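PDB 3SUM: cerato-platanin-like protein from Moniliophthora perniciosa, which is of unconfirmed function but belongs to the cerato-platanins, small secreted fungal proteins that often act as elicitors of plant defence responses. Local coordinates for residues A[9-14]-A[77-82]; A[47-52]-A[91-96]. One frame throughout, in Å; residues are numbered along the deposited sequence.

Contact 1 (A[9-14]-A[77-82])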
ATOM      1  N   ASP A   9     -10.034  -1.235   6.742  1.00 15.67           N
ATOM      2  CA  ASP A   9     -10.679  -2.155   5.850  1.00 15.04           C
ATOM      3  C   ASP A   9     -10.882  -1.587   4.471  1.00 15.07           C
ATOM      4  O   ASP A   9     -10.883  -2.337   3.490  1.00 15.14           O
ATOM      5  CB  ASP A   9     -12.057  -2.476   6.463  1.00 17.96           C
ATOM      6  CG  ASP A   9     -12.829  -3.525   5.661  1.00 19.89           C
ATOM      7  OD1 ASP A   9     -12.490  -4.720   5.847  1.00 25.32           O
ATOM      8  OD2 ASP A   9     -13.760  -3.140   4.901  1.00 21.25           O
ATOM      9  N   LYS A  10     -10.993  -0.247   4.352  1.00 14.74           N
ATOM     10  CA  LYS A  10     -11.170   0.367   3.033  1.00 13.72           C
ATOM     11  C   LYS A  10     -10.199  -0.179   1.981  1.00 13.16           C
ATOM     12  O   LYS A  10     -10.530  -0.408   0.825  1.00 13.48           O
ATOM     13  CB  LYS A  10     -10.934   1.918   3.121  1.00 13.95           C
ATOM     14  CG  LYS A  10     -11.171   2.592   1.780  1.00 15.09           C
ATOM     15  CD  LYS A  10     -11.025   4.165   1.944  1.00 18.68           C
ATOM     16  CE  LYS A  10     -11.300   4.940   0.649  1.00 21.33           C
ATOM     17  NZ  LYS A  10     -10.919   6.477   0.699  1.00 20.38           N
ATOM     18  N   PHE A  11      -8.937  -0.308   2.373  1.00 13.69           N
ATOM     19  CA  PHE A  11      -7.876  -0.647   1.417  1.00 14.06           C
ATOM     20  C   PHE A  11      -7.813  -2.131   1.067  1.00 14.61           C
ATOM     21  O   PHE A  11      -6.969  -2.547   0.286  1.00 14.68           O
ATOM     22  CB  PHE A  11      -6.590  -0.104   1.983  1.00 12.61           C
ATOM     23  CG  PHE A  11      -6.741   1.344   2.252  1.00 14.01           C
ATOM     24  CD1 PHE A  11      -6.991   2.216   1.189  1.00 15.37           C
ATOM     25  CD2 PHE A  11      -6.703   1.837   3.551  1.00 15.68           C
ATOM     26  CE1 PHE A  11      -7.214   3.618   1.437  1.00 16.57           C
ATOM     27  CE2 PHE A  11      -6.912   3.201   3.816  1.00 14.76           C
ATOM     28  CZ  PHE A  11      -7.149   4.111   2.749  1.00 14.57           C
ATOM     29  N   GLN A  12      -8.724  -2.906   1.616  1.00 13.52           N
ATOM     30  CA  GLN A  12      -8.835  -4.268   1.069  1.00 13.64           C
ATOM     31  C   GLN A  12     -10.269  -4.552   0.683  1.00 14.56           C
ATOM     32  O   GLN A  12     -10.701  -5.738   0.601  1.00 14.97           O
ATOM     33  CB  GLN A  12      -8.290  -5.330   2.035  1.00 13.06           C
ATOM     34  CG  GLN A  12      -8.947  -5.416   3.362  1.00 12.44           C
ATOM     35  CD  GLN A  12      -8.311  -6.466   4.185  1.00 15.51           C
ATOM     36  OE1 GLN A  12      -7.084  -6.577   4.209  1.00 13.27           O
ATOM     37  NE2 GLN A  12      -9.143  -7.333   4.812  1.00 13.26           N
ATOM     38  N   ASN A  13     -10.979  -3.471   0.437  1.00 14.58           N
ATOM     39  CA  ASN A  13     -12.359  -3.592  -0.046  1.00 15.30           C
ATOM     40  C   ASN A  13     -12.372  -3.603  -1.544  1.00 15.11           C
ATOM     41  O   ASN A  13     -12.415  -2.551  -2.167  1.00 15.02           O
ATOM     42  CB  ASN A  13     -13.224  -2.473   0.514  1.00 14.77           C
ATOM     43  CG  ASN A  13     -14.719  -2.677   0.197  1.00 16.75           C
ATOM     44  OD1 ASN A  13     -15.091  -3.446  -0.715  1.00 17.65           O
ATOM     45  ND2 ASN A  13     -15.583  -1.998   0.965  1.00 15.49           N
ATOM     46  N   ASP A  14     -12.382  -4.825  -2.117  1.00 14.07           N
ATOM     47  CA  ASP A  14     -12.243  -5.044  -3.523  1.00 15.22           C
ATOM     48  C   ASP A  14     -13.381  -4.380  -4.259  1.00 15.01           C
ATOM     49  O   ASP A  14     -13.213  -4.020  -5.434  1.00 15.40           O
ATOM     50  CB  ASP A  14     -12.193  -6.523  -3.867  1.00 15.06           C
ATOM     51  CG  ASP A  14     -13.314  -7.295  -3.237  1.00 19.71           C
ATOM     52  OD1 ASP A  14     -14.255  -7.633  -3.964  1.00 21.07           O
ATOM     53  OD2 ASP A  14     -13.276  -7.516  -2.004  1.00 22.78           O
ATOM     54  N   VAL A  77       0.706   2.978  -3.057  1.00  9.80           N
ATOM     55  CA  VAL A  77      -0.051   4.060  -2.546  1.00 10.19           C
ATOM     56  C   VAL A  77      -1.285   4.286  -3.435  1.00  9.71           C
ATOM     57  O   VAL A  77      -1.145   4.554  -4.624  1.00 12.59           O
ATOM     58  CB  VAL A  77       0.860   5.365  -2.534  1.00  9.65           C
ATOM     59  CG1 VAL A  77      -0.004   6.647  -2.125  1.00 12.59           C
ATOM     60  CG2 VAL A  77       2.045   5.193  -1.512  1.00 14.02           C
ATOM     61  N   VAL A  78      -2.491   4.235  -2.848  1.00 10.46           N
ATOM     62  CA  VAL A  78      -3.709   4.281  -3.613  1.00 11.45           C
ATOM     63  C   VAL A  78      -4.647   5.373  -3.103  1.00 11.79           C
ATOM     64  O   VAL A  78      -5.703   5.617  -3.689  1.00 12.84           O
ATOM     65  CB  VAL A  78      -4.475   2.942  -3.568  1.00 10.90           C
ATOM     66  CG1 VAL A  78      -3.579   1.732  -4.147  1.00 12.67           C
ATOM     67  CG2 VAL A  78      -5.060   2.638  -2.125  1.00  9.10           C
ATOM     68  N   ASP A  79      -4.243   6.059  -2.034  1.00 11.86           N
ATOM     69  CA  ASP A  79      -5.153   7.091  -1.486  1.00 12.37           C
ATOM     70  C   ASP A  79      -4.305   8.033  -0.631  1.00 12.40           C
ATOM     71  O   ASP A  79      -3.080   7.832  -0.511  1.00 13.48           O
ATOM     72  CB  ASP A  79      -6.190   6.323  -0.641  1.00 12.76           C
ATOM     73  CG  ASP A  79      -7.410   7.168  -0.253  1.00 16.42           C
ATOM     74  OD1 ASP A  79      -7.567   8.322  -0.725  1.00 12.51           O
ATOM     75  OD2 ASP A  79      -8.170   6.625   0.557  1.00 16.05           O
ATOM     76  N   ARG A  80      -4.904   9.024  -0.001  1.00 13.72           N
ATOM     77  CA  ARG A  80      -4.121  10.014   0.718  1.00 13.44           C
ATOM     78  C   ARG A  80      -4.606  10.015   2.147  1.00 14.06           C
ATOM     79  O   ARG A  80      -5.782   9.775   2.381  1.00 12.75           O
ATOM     80  CB  ARG A  80      -4.321  11.477   0.149  1.00 15.25           C
ATOM     81  CG  ARG A  80      -3.132  11.987  -0.765  1.00 14.94           C
ATOM     82  CD  ARG A  80      -2.863  10.870  -1.837  1.00 12.97           C
ATOM     83  NE  ARG A  80      -1.911  11.342  -2.846  1.00 16.90           N
ATOM     84  CZ  ARG A  80      -0.620  11.103  -2.771  1.00 15.06           C
ATOM     85  NH1 ARG A  80      -0.155  10.427  -1.748  1.00 14.41           N
ATOM     86  NH2 ARG A  80       0.184  11.538  -3.722  1.00 14.08           N
ATOM     87  N   VAL A  81      -3.707  10.222   3.102  1.00 14.67           N
ATOM     88  CA  VAL A  81      -4.111  10.667   4.438  1.00 17.27           C
ATOM     89  C   VAL A  81      -3.338  11.970   4.556  1.00 20.05           C
ATOM     90  O   VAL A  81      -2.338  12.153   3.862  1.00 24.15           O
ATOM     91  CB  VAL A  81      -3.679   9.704   5.524  1.00 18.26           C
ATOM     92  CG1 VAL A  81      -4.599   8.508   5.495  1.00 20.51           C
ATOM     93  CG2 VAL A  81      -2.212   9.258   5.338  1.00 18.75           C
ATOM     94  N   GLU A  82      -3.740  12.902   5.371  1.00 21.70           N
ATOM     95  CA  GLU A  82      -2.882  14.112   5.362  1.00 25.29           C
ATOM     96  C   GLU A  82      -2.103  14.323   6.646  1.00 26.22           C
ATOM     97  O   GLU A  82      -1.991  15.452   7.149  1.00 28.30           O
ATOM     98  CB  GLU A  82      -3.703  15.334   5.010  1.00 28.03           C
ATOM     99  CG  GLU A  82      -4.403  15.300   3.629  1.00 30.19           C
ATOM    100  CD  GLU A  82      -5.580  14.336   3.628  1.00 33.93           C
ATOM    101  OE1 GLU A  82      -6.183  14.118   4.719  1.00 33.51           O
ATOM    102  OE2 GLU A  82      -5.908  13.826   2.544  1.00 32.26           O
TER
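Phe11 and Val78 mark the closest approach of the two backbones, their CA atoms 8.2 Å apart, so the short 3-10 turn of residues 9-11 meets strand 71-79 around Val78 and Asp79 through side chains and not through main-chain bonding. The polar link is a salt bridge from Lys10 NZ to Asp79 OD2, 2.8 Å long. Lys10 spans the gap with CG anti to its backbone N (chi1 -178°) and every later torsion extended, which takes the ammonium group across to the carboxylate; the Lys10 and Asp79 side chains cross at about a right angle. NZ arrives on the syn side of OD2 but 31° out of the carboxylate plane. It also donates to the carbonyl of Glu20, so two oxygens grip it. The carboxylate is shared as well: Asp79 OD1 accepts the backbone N-H of Lys22 and, in a weak bond of 2.8 Å, that of Arg80 N. The Phe11 ring lies beside the bridge. Lys10 CB rests over the centre of one face, 4.1 Å above the plane, while Asp79 comes to the edge, with OD2 at 3.3 Å from Phe11 CE1 and Asp79 CB at 3.6 Å from the same carbon. Ring and carboxylate planes are turned 60° apart, so the two groups do not stack. Val78 adds an apolar touch, its CG2 lying 3.9 Å from Phe11 CD1. With an alanine in place of Asp79, Lys10 NZ would probably be left without its anionic mate and the N-H of Lys22 without its side-chain acceptor. Phe11 also touches Ala52 and Val88, on strands 50-52 and 86-89. The contact thus joins the loop after strand 4-7 to the sheet of the double-psi beta barrel, the fold of the cerato-platanins.

Contact 2 (A[47-52]-A[91-96]); sequences FPHFVA and TDLVKN
Leu93, on the helix 91-97 of the double-psi beta barrel, packs against strand 50-52 and the inverse gamma turn centred on His49 that leads into it. The backbones come closest at His49 and Leu93, whose CA atoms are 5.6 Å apart. Leu93 carries most of the helix's share of the buried surface, and its two methyl groups divide the work. Leu93 CD1 sits over one face of the imidazole, 3.9 Å from the centroid of the His49 ring and only 6° off the ring normal. That near-vertical placement, with all five ring atoms at almost equal range, is the evidence for a CH-pi contact. Leu93 CD2 is directed to the strand, where it meets the carbonyl oxygen of Phe50 at 3.6 Å and Val51 CG1 at 3.9 Å. Chi1 of 156° puts CG roughly anti to the Leu93 backbone N, toward the turn, and chi2 then sends one methyl to the imidazole and the other to the strand.

Water completes the joint. Water 1 donates to Pro48 O and accepts from Leu93 N, at 2.9 Å from each atom, so a carbonyl of the turn and an N-H in the first turn of the helix are joined through one molecule. Pro48 follows a cis peptide bond, and its carbonyl also receives a weak bond from Phe50 N. Water 2 lies in the plane of the imidazole at its edge and accepts from Asn96 ND2 at 3.2 Å; its distance to His49 NE2 is unusually short, so that half of the bridge is less certain.

Around this joint, Leu93 and Val51 both touch Val75 on strand 71-79, the parallel neighbour of strand 50-52, while Val94 touches Ile5 and Trp7 on strand 4-7.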
ATOM      1  N   PHE A  47      -3.355  -5.388  -5.278  1.00 10.64           N
ATOM      2  CA  PHE A  47      -4.403  -5.420  -4.348  1.00 12.10           C
ATOM      3  C   PHE A  47      -4.204  -6.741  -3.562  1.00 12.34           C
ATOM      4  O   PHE A  47      -3.973  -7.746  -4.173  1.00 13.14           O
ATOM      5  CB  PHE A  47      -5.760  -5.531  -5.105  1.00 11.48           C
ATOM      6  CG  PHE A  47      -6.943  -5.770  -4.162  1.00 14.31           C
ATOM      7  CD1 PHE A  47      -7.540  -4.713  -3.501  1.00 11.05           C
ATOM      8  CD2 PHE A  47      -7.347  -7.059  -3.852  1.00 14.98           C
ATOM      9  CE1 PHE A  47      -8.626  -4.925  -2.636  1.00 12.58           C
ATOM     10  CE2 PHE A  47      -8.379  -7.291  -3.015  1.00 17.54           C
ATOM     11  CZ  PHE A  47      -9.035  -6.251  -2.381  1.00 12.11           C
ATOM     12  N   PRO A  48      -4.306  -6.720  -2.255  1.00 12.92           N
ATOM     13  CA  PRO A  48      -4.730  -5.601  -1.418  1.00 11.71           C
ATOM     14  C   PRO A  48      -3.576  -5.087  -0.559  1.00 12.26           C
ATOM     15  O   PRO A  48      -3.756  -4.728   0.609  1.00 14.07           O
ATOM     16  CB  PRO A  48      -5.808  -6.249  -0.582  1.00 12.05           C
ATOM     17  CG  PRO A  48      -5.171  -7.640  -0.204  1.00 12.93           C
ATOM     18  CD  PRO A  48      -4.405  -8.020  -1.502  1.00 14.43           C
ATOM     19  N   HIS A  49      -2.381  -5.003  -1.139  1.00 10.89           N
ATOM     20  CA  HIS A  49      -1.267  -4.464  -0.381  1.00 11.38           C
ATOM     21  C   HIS A  49      -1.215  -2.985  -0.676  1.00 10.43           C
ATOM     22  O   HIS A  49      -0.315  -2.548  -1.347  1.00 12.29           O
ATOM     23  CB  HIS A  49       0.009  -5.184  -0.862  1.00 10.66           C
ATOM     24  CG  HIS A  49       0.203  -6.439  -0.083  1.00 15.90           C
ATOM     25  ND1 HIS A  49       1.441  -6.985   0.197  1.00 22.60           N
ATOM     26  CD2 HIS A  49      -0.705  -7.185   0.601  1.00 19.14           C
ATOM     27  CE1 HIS A  49       1.288  -8.036   0.990  1.00 21.92           C
ATOM     28  NE2 HIS A  49      -0.004  -8.196   1.237  1.00 22.29           N
ATOM     29  N   PHE A  50      -2.243  -2.301  -0.186  1.00 11.34           N
ATOM     30  CA  PHE A  50      -2.516  -0.929  -0.554  1.00 10.46           C
ATOM     31  C   PHE A  50      -2.494  -0.044   0.673  1.00  9.65           C
ATOM     32  O   PHE A  50      -2.903  -0.442   1.721  1.00 10.92           O
ATOM     33  CB  PHE A  50      -3.919  -0.842  -1.154  1.00  8.84           C
ATOM     34  CG  PHE A  50      -4.019  -1.333  -2.563  1.00  9.77           C
ATOM     35  CD1 PHE A  50      -2.879  -1.584  -3.310  1.00  7.23           C
ATOM     36  CD2 PHE A  50      -5.264  -1.556  -3.132  1.00 11.08           C
ATOM     37  CE1 PHE A  50      -2.988  -2.043  -4.650  1.00 12.22           C
ATOM     38  CE2 PHE A  50      -5.405  -1.996  -4.462  1.00  9.42           C
ATOM     39  CZ  PHE A  50      -4.250  -2.213  -5.223  1.00 10.73           C
ATOM     40  N   VAL A  51      -2.068   1.220   0.487  1.00 10.37           N
ATOM     41  CA  VAL A  51      -2.020   2.111   1.579  1.00  9.73           C
ATOM     42  C   VAL A  51      -2.473   3.488   1.122  1.00 10.58           C
ATOM     43  O   VAL A  51      -2.403   3.830  -0.050  1.00 11.57           O
ATOM     44  CB  VAL A  51      -0.571   2.315   2.166  1.00 10.39           C
ATOM     45  CG1 VAL A  51      -0.026   1.020   2.878  1.00 10.72           C
ATOM     46  CG2 VAL A  51       0.401   2.741   1.056  1.00  8.37           C
ATOM     47  N   ALA A  52      -3.010   4.227   2.073  1.00 10.61           N
ATOM     48  CA  ALA A  52      -3.105   5.692   1.900  1.00 10.04           C
ATOM     49  C   ALA A  52      -1.853   6.257   2.454  1.00  9.78           C
ATOM     50  O   ALA A  52      -1.335   5.762   3.423  1.00 12.16           O
ATOM     51  CB  ALA A  52      -4.316   6.225   2.708  1.00  9.92           C
ATOM     52  N   THR A  91      -6.235  -4.137   6.118  1.00 14.40           N
ATOM     53  CA  THR A  91      -6.162  -4.919   7.333  1.00 15.79           C
ATOM     54  C   THR A  91      -5.179  -6.121   7.288  1.00 16.35           C
ATOM     55  O   THR A  91      -4.330  -6.289   8.186  1.00 15.95           O
ATOM     56  CB  THR A  91      -7.581  -5.370   7.660  1.00 17.68           C
ATOM     57  OG1 THR A  91      -8.462  -4.239   7.459  1.00 16.28           O
ATOM     58  CG2 THR A  91      -7.672  -5.908   9.045  1.00 16.02           C
ATOM     59  N   ASP A  92      -5.306  -6.957   6.287  1.00 14.18           N
ATOM     60  CA  ASP A  92      -4.488  -8.166   6.219  1.00 15.05           C
ATOM     61  C   ASP A  92      -3.026  -7.775   5.982  1.00 13.37           C
ATOM     62  O   ASP A  92      -2.082  -8.326   6.546  1.00 13.74           O
ATOM     63  CB  ASP A  92      -4.923  -8.924   4.956  1.00 15.26           C
ATOM     64  CG  ASP A  92      -6.355  -9.558   5.071  1.00 19.85           C
ATOM     65  OD1 ASP A  92      -6.925  -9.545   6.133  1.00 26.90           O
ATOM     66  OD2 ASP A  92      -6.839 -10.047   4.024  1.00 29.02           O
ATOM     67  N   LEU A  93      -2.820  -6.800   5.103  1.00 13.79           N
ATOM     68  CA  LEU A  93      -1.450  -6.290   4.911  1.00 13.20           C
ATOM     69  C   LEU A  93      -0.818  -5.932   6.253  1.00 11.82           C
ATOM     70  O   LEU A  93       0.304  -6.332   6.586  1.00 11.75           O
ATOM     71  CB  LEU A  93      -1.509  -5.070   3.968  1.00 12.47           C
ATOM     72  CG  LEU A  93      -0.365  -4.071   4.053  1.00 13.53           C
ATOM     73  CD1 LEU A  93       0.887  -4.758   3.426  1.00 14.05           C
ATOM     74  CD2 LEU A  93      -0.690  -2.771   3.340  1.00 19.18           C
ATOM     75  N   VAL A  94      -1.522  -5.125   7.052  1.00 11.87           N
ATOM     76  CA  VAL A  94      -0.984  -4.640   8.264  1.00 12.28           C
ATOM     77  C   VAL A  94      -0.809  -5.707   9.292  1.00 14.73           C
ATOM     78  O   VAL A  94       0.257  -5.825   9.929  1.00 14.07           O
ATOM     79  CB  VAL A  94      -1.840  -3.408   8.818  1.00 12.65           C
ATOM     80  CG1 VAL A  94      -1.303  -2.975  10.160  1.00 15.26           C
ATOM     81  CG2 VAL A  94      -1.777  -2.262   7.765  1.00 14.67           C
ATOM     82  N   LYS A  95      -1.792  -6.599   9.332  1.00 15.38           N
ATOM     83  CA  LYS A  95      -1.783  -7.670  10.248  1.00 16.80           C
ATOM     84  C   LYS A  95      -0.587  -8.541   9.982  1.00 17.62           C
ATOM     85  O   LYS A  95       0.125  -8.940  10.940  1.00 19.64           O
ATOM     86  CB  LYS A  95      -3.079  -8.491  10.090  1.00 16.85           C
ATOM     87  CG  LYS A  95      -3.396  -9.426  11.161  1.00 20.80           C
ATOM     88  CD  LYS A  95      -4.650 -10.320  10.704  1.00 24.06           C
ATOM     89  CE  LYS A  95      -5.940  -9.560  10.861  1.00 27.22           C
ATOM     90  NZ  LYS A  95      -7.156 -10.536  10.892  1.00 28.95           N
ATOM     91  N   ASN A  96      -0.330  -8.824   8.718  1.00 16.39           N
ATOM     92  CA  ASN A  96       0.813  -9.638   8.413  1.00 18.32           C
ATOM     93  C   ASN A  96       2.123  -8.890   8.586  1.00 18.04           C
ATOM     94  O   ASN A  96       3.081  -9.468   9.089  1.00 18.52           O
ATOM     95  CB  ASN A  96       0.660 -10.292   7.067  1.00 17.38           C
ATOM     96  CG  ASN A  96      -0.611 -11.177   7.023  1.00 24.01           C
ATOM     97  OD1 ASN A  96      -0.975 -11.789   8.042  1.00 31.73           O
ATOM     98  ND2 ASN A  96      -1.308 -11.187   5.905  1.00 26.28           N
TER
HETATM   99  O   HOH W   1      -4.691  -5.822   3.136  1.00 12.74           O
HETATM  100  O   HOH W   2      -0.705  -9.607   3.240  1.00 31.92           O

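How the contacts relate
The centres of contacts 1 and 2 lie about 9 Å apart, and both reach the same mixed sheet. Their segments interleave along the chain, in the order 9-14, 47-52, 77-82, 91-96, so the chain between the two segments of each contact runs through one segment of the other. Strands 50-52 and 71-79 are parallel neighbours, and Val78 N to Val51 O, 2.8 Å, is a probable hydrogen bond between the contacts. A second direct link is probable on the helix side, where Gln12 OE1 lies 2.8 Å from Asp92 N. Loop, strands and helix thus meet in one region of the chain, consistent with the interwoven topology of a double-psi beta barrel.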